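Local coordinates for protein LAO/AO transport system kinase (Escherichia coli, PDB 2P67) that is of unsettled function but belongs to the MeaB family of P-loop GTPases, at residues A[4-17]-A[41-53]. Sequence-based numbering, arbitrary orientation. Where two conformers were deposited one is given.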
# COMPACT_ATOMS: atom_id res chain seq x y z
N ILE A 4 -14.28 -40.91 -1.04
CA ILE A 4 -13.32 -40.22 -0.20
C ILE A 4 -13.91 -40.03 1.19
O ILE A 4 -14.99 -39.45 1.38
CB ILE A 4 -12.76 -38.90 -0.83
CG1 ILE A 4 -12.03 -38.05 0.21
CG2 ILE A 4 -13.83 -38.11 -1.51
CD1 ILE A 4 -10.72 -38.62 0.65
N ASN A 5 -13.21 -40.59 2.17
CA ASN A 5 -13.64 -40.50 3.56
C ASN A 5 -12.45 -40.71 4.46
O ASN A 5 -11.35 -40.95 3.98
CB ASN A 5 -14.77 -41.51 3.87
CG ASN A 5 -14.35 -42.95 3.61
OD1 ASN A 5 -13.27 -43.37 4.01
ND2 ASN A 5 -15.22 -43.72 2.96
N GLU A 6 -12.68 -40.64 5.77
CA GLU A 6 -11.62 -40.76 6.74
C GLU A 6 -10.83 -42.06 6.59
O GLU A 6 -9.60 -42.04 6.59
CB GLU A 6 -12.20 -40.58 8.14
CG GLU A 6 -11.21 -40.79 9.27
CD GLU A 6 -11.91 -40.75 10.62
OE1 GLU A 6 -11.94 -41.80 11.31
OE2 GLU A 6 -12.46 -39.67 10.95
N ALA A 7 -11.53 -43.19 6.43
CA ALA A 7 -10.89 -44.49 6.18
C ALA A 7 -10.07 -44.57 4.88
O ALA A 7 -9.00 -45.18 4.85
CB ALA A 7 -11.92 -45.60 6.22
N THR A 8 -10.55 -43.95 3.80
CA THR A 8 -9.88 -44.04 2.50
C THR A 8 -8.94 -42.87 2.19
O THR A 8 -8.40 -42.80 1.08
CB THR A 8 -10.88 -44.15 1.34
OG1 THR A 8 -11.56 -42.90 1.16
CG2 THR A 8 -11.89 -45.26 1.60
N LEU A 9 -8.76 -41.95 3.14
CA LEU A 9 -8.01 -40.72 2.86
C LEU A 9 -6.61 -40.95 2.25
O LEU A 9 -6.24 -40.31 1.26
CB LEU A 9 -7.92 -39.85 4.12
CG LEU A 9 -7.34 -38.43 3.94
CD1 LEU A 9 -8.10 -37.66 2.85
CD2 LEU A 9 -7.41 -37.70 5.26
N ALA A 10 -5.86 -41.89 2.82
CA ALA A 10 -4.51 -42.15 2.35
C ALA A 10 -4.46 -42.67 0.92
O ALA A 10 -3.62 -42.24 0.15
CB ALA A 10 -3.75 -43.08 3.32
N GLU A 11 -5.35 -43.60 0.56
CA GLU A 11 -5.40 -44.11 -0.82
C GLU A 11 -5.87 -43.01 -1.79
O GLU A 11 -5.39 -42.92 -2.91
CB GLU A 11 -6.23 -45.40 -0.93
CG GLU A 11 -7.11 -45.60 -2.20
CD GLU A 11 -6.37 -45.90 -3.53
OE1 GLU A 11 -7.10 -46.24 -4.51
OE2 GLU A 11 -5.11 -45.79 -3.63
N SER A 12 -6.81 -42.18 -1.33
CA SER A 12 -7.28 -41.04 -2.12
C SER A 12 -6.15 -40.07 -2.42
O SER A 12 -6.03 -39.58 -3.55
CB SER A 12 -8.40 -40.33 -1.37
OG SER A 12 -9.47 -41.23 -1.17
N ILE A 13 -5.34 -39.79 -1.41
CA ILE A 13 -4.12 -38.98 -1.61
C ILE A 13 -3.17 -39.62 -2.63
O ILE A 13 -2.66 -38.93 -3.51
CB ILE A 13 -3.43 -38.64 -0.29
CG1 ILE A 13 -4.33 -37.68 0.52
CG2 ILE A 13 -2.02 -38.01 -0.55
CD1 ILE A 13 -3.85 -37.46 1.95
N ARG A 14 -2.96 -40.94 -2.51
CA ARG A 14 -2.18 -41.70 -3.49
C ARG A 14 -2.67 -41.44 -4.92
O ARG A 14 -1.89 -41.08 -5.80
CB ARG A 14 -2.24 -43.20 -3.18
CG ARG A 14 -1.33 -44.09 -4.03
CD ARG A 14 -1.69 -45.56 -3.83
NE ARG A 14 -0.70 -46.47 -4.40
CZ ARG A 14 -0.66 -47.79 -4.16
NH1 ARG A 14 -1.55 -48.36 -3.35
NH2 ARG A 14 0.28 -48.54 -4.72
N ARG A 15 -3.98 -41.61 -5.13
CA ARG A 15 -4.62 -41.41 -6.44
C ARG A 15 -4.39 -39.97 -6.92
O ARG A 15 -4.10 -39.72 -8.11
CB ARG A 15 -6.13 -41.66 -6.35
CG ARG A 15 -6.56 -43.12 -6.17
CD ARG A 15 -8.08 -43.30 -6.50
NE ARG A 15 -9.00 -42.48 -5.69
CZ ARG A 15 -9.45 -42.81 -4.48
NH1 ARG A 15 -9.04 -43.94 -3.89
NH2 ARG A 15 -10.29 -42.00 -3.84
N LEU A 16 -4.51 -39.05 -5.97
CA LEU A 16 -4.36 -37.61 -6.26
C LEU A 16 -2.94 -37.35 -6.78
O LEU A 16 -2.74 -36.73 -7.83
CB LEU A 16 -4.67 -36.79 -5.01
CG LEU A 16 -4.39 -35.27 -5.04
CD1 LEU A 16 -5.43 -34.60 -5.89
CD2 LEU A 16 -4.34 -34.63 -3.64
N ARG A 17 -1.96 -37.85 -6.04
CA ARG A 17 -0.56 -37.63 -6.40
C ARG A 17 -0.16 -38.29 -7.72
O ARG A 17 0.79 -37.85 -8.38
CB ARG A 17 0.35 -38.14 -5.28
CG ARG A 17 0.23 -37.40 -3.99
CD ARG A 17 1.08 -38.10 -2.93
NE ARG A 17 2.50 -38.07 -3.30
CZ ARG A 17 3.42 -38.93 -2.86
NH1 ARG A 17 3.07 -39.91 -2.03
NH2 ARG A 17 4.68 -38.81 -3.24
N LEU A 41 -12.79 -33.27 7.25
CA LEU A 41 -12.01 -34.16 6.39
C LEU A 41 -11.12 -33.34 5.43
O LEU A 41 -9.99 -33.74 5.13
CB LEU A 41 -12.93 -35.08 5.60
CG LEU A 41 -12.25 -36.13 4.73
CD1 LEU A 41 -11.43 -37.13 5.58
CD2 LEU A 41 -13.29 -36.83 3.87
N SER A 42 -11.64 -32.20 4.98
CA SER A 42 -10.89 -31.28 4.10
C SER A 42 -9.64 -30.76 4.81
O SER A 42 -8.57 -30.67 4.22
CB SER A 42 -11.77 -30.09 3.74
OG SER A 42 -12.66 -30.45 2.72
N THR A 43 -9.82 -30.39 6.07
CA THR A 43 -8.71 -30.00 6.93
C THR A 43 -7.63 -31.10 7.04
O THR A 43 -6.43 -30.83 6.93
CB THR A 43 -9.25 -29.54 8.30
OG1 THR A 43 -10.11 -28.40 8.10
CG2 THR A 43 -8.12 -29.17 9.23
N GLN A 44 -8.05 -32.35 7.24
CA GLN A 44 -7.13 -33.49 7.29
C GLN A 44 -6.38 -33.66 5.96
O GLN A 44 -5.17 -33.91 5.93
CB GLN A 44 -7.91 -34.79 7.54
CG GLN A 44 -8.47 -35.03 8.93
CD GLN A 44 -9.24 -36.38 9.00
OE1 GLN A 44 -8.67 -37.45 8.76
NE2 GLN A 44 -10.52 -36.31 9.32
N LEU A 45 -7.12 -33.55 4.85
CA LEU A 45 -6.54 -33.70 3.51
C LEU A 45 -5.47 -32.62 3.27
O LEU A 45 -4.37 -32.92 2.79
CB LEU A 45 -7.64 -33.58 2.44
CG LEU A 45 -7.21 -33.43 0.97
CD1 LEU A 45 -6.36 -34.62 0.57
CD2 LEU A 45 -8.44 -33.31 0.04
N LEU A 46 -5.82 -31.38 3.56
CA LEU A 46 -4.92 -30.26 3.28
C LEU A 46 -3.65 -30.37 4.14
O LEU A 46 -2.54 -30.20 3.62
CB LEU A 46 -5.62 -28.91 3.46
CG LEU A 46 -6.66 -28.58 2.37
CD1 LEU A 46 -7.62 -27.49 2.85
CD2 LEU A 46 -6.01 -28.24 1.01
N ASP A 47 -3.80 -30.69 5.42
CA ASP A 47 -2.62 -30.97 6.28
C ASP A 47 -1.77 -32.07 5.67
O ASP A 47 -0.54 -31.94 5.55
CB ASP A 47 -3.05 -31.39 7.70
CG ASP A 47 -3.62 -30.25 8.51
OD1 ASP A 47 -3.42 -29.08 8.15
OD2 ASP A 47 -4.31 -30.53 9.51
N ALA A 48 -2.41 -33.15 5.26
CA ALA A 48 -1.68 -34.31 4.77
C ALA A 48 -0.89 -34.05 3.48
O ALA A 48 0.18 -34.64 3.29
CB ALA A 48 -2.60 -35.52 4.61
N ILE A 49 -1.38 -33.17 2.60
CA ILE A 49 -0.71 -32.99 1.32
C ILE A 49 0.43 -31.97 1.31
O ILE A 49 1.16 -31.88 0.32
CB ILE A 49 -1.70 -32.66 0.13
CG1 ILE A 49 -2.42 -31.32 0.36
CG2 ILE A 49 -2.65 -33.83 -0.14
CD1 ILE A 49 -2.98 -30.68 -0.89
N MET A 50 0.59 -31.22 2.41
CA MET A 50 1.58 -30.14 2.44
C MET A 50 2.99 -30.59 1.98
O MET A 50 3.63 -29.89 1.20
CB MET A 50 1.59 -29.41 3.81
CG MET A 50 0.24 -28.79 4.23
SD MET A 50 -0.50 -27.75 2.88
CE MET A 50 0.79 -26.62 2.74
N PRO A 51 3.46 -31.77 2.43
CA PRO A 51 4.81 -32.19 1.97
C PRO A 51 4.96 -32.42 0.45
O PRO A 51 6.09 -32.42 -0.04
CB PRO A 51 5.05 -33.50 2.74
CG PRO A 51 4.17 -33.39 3.94
CD PRO A 51 2.91 -32.72 3.40
N TYR A 52 3.85 -32.59 -0.26
CA TYR A 52 3.86 -32.87 -1.71
C TYR A 52 3.71 -31.60 -2.55
O TYR A 52 3.79 -31.63 -3.79
CB TYR A 52 2.74 -33.89 -2.05
CG TYR A 52 2.70 -35.06 -1.08
CD1 TYR A 52 3.70 -36.03 -1.08
CD2 TYR A 52 1.68 -35.18 -0.15
CE1 TYR A 52 3.66 -37.12 -0.17
CE2 TYR A 52 1.63 -36.24 0.76
CZ TYR A 52 2.63 -37.20 0.74
OH TYR A 52 2.57 -38.25 1.64
N CYS A 53 3.53 -30.47 -1.88
CA CYS A 53 3.40 -29.19 -2.60
C CYS A 53 4.76 -28.48 -2.84
O CYS A 53 5.80 -28.92 -2.31
CB CYS A 53 2.39 -28.31 -1.86
SG CYS A 53 0.77 -29.12 -1.77
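Ile4 and Asn5 meet the tip of Leu41. Leu41 CD2 touches the Ile4 side chain and lies 3.7 Å from Asn5 CA, and its other methyl, CD1, rests against the backbone N and CA of Glu6. Asn5 also shapes the turn before helix 9-17. Its OD1 accepts from Thr8 N at 2.8 Å in an Asx motif, and Thr8 OG1 accepts in return from Asn5 N. Leu9 divides its methyls: CD2 packs on Leu41 CD1 and on CB and OE1 of Gln44, while CD1 reaches Leu45 CB. One turn on, Ile13 and Leu45 lie side by side, pointing opposite ways, with Ile13 CG1 3.7 Å from Leu45 CD1. Ile13 CD1 presses on Ala48 CB at 3.5 Å. Ile13 CG2, anti to the backbone N, turns instead to Ile49 CG2 and obliquely to the Tyr52 ring. The Leu16 and Ile49 side chains meet nearly at right angles through CD2 and CG2. Leu16 also packs on Leu24 of helix 21-32, and Ile49 on Leu143 of helix 133-146. Arg17 closes the row. A bend at chi3 (63°) lays its chain over one face of Tyr52, with CD 3.7 Å from the ring centroid in a CH-pi contact. The guanidinium follows, 22° from the ring plane. The axes of segments 9-17 and 41-49 cross at -54°. This is largely apolar packing of N-terminal helices preceding strand 57-63 of the P-loop GTPase fold.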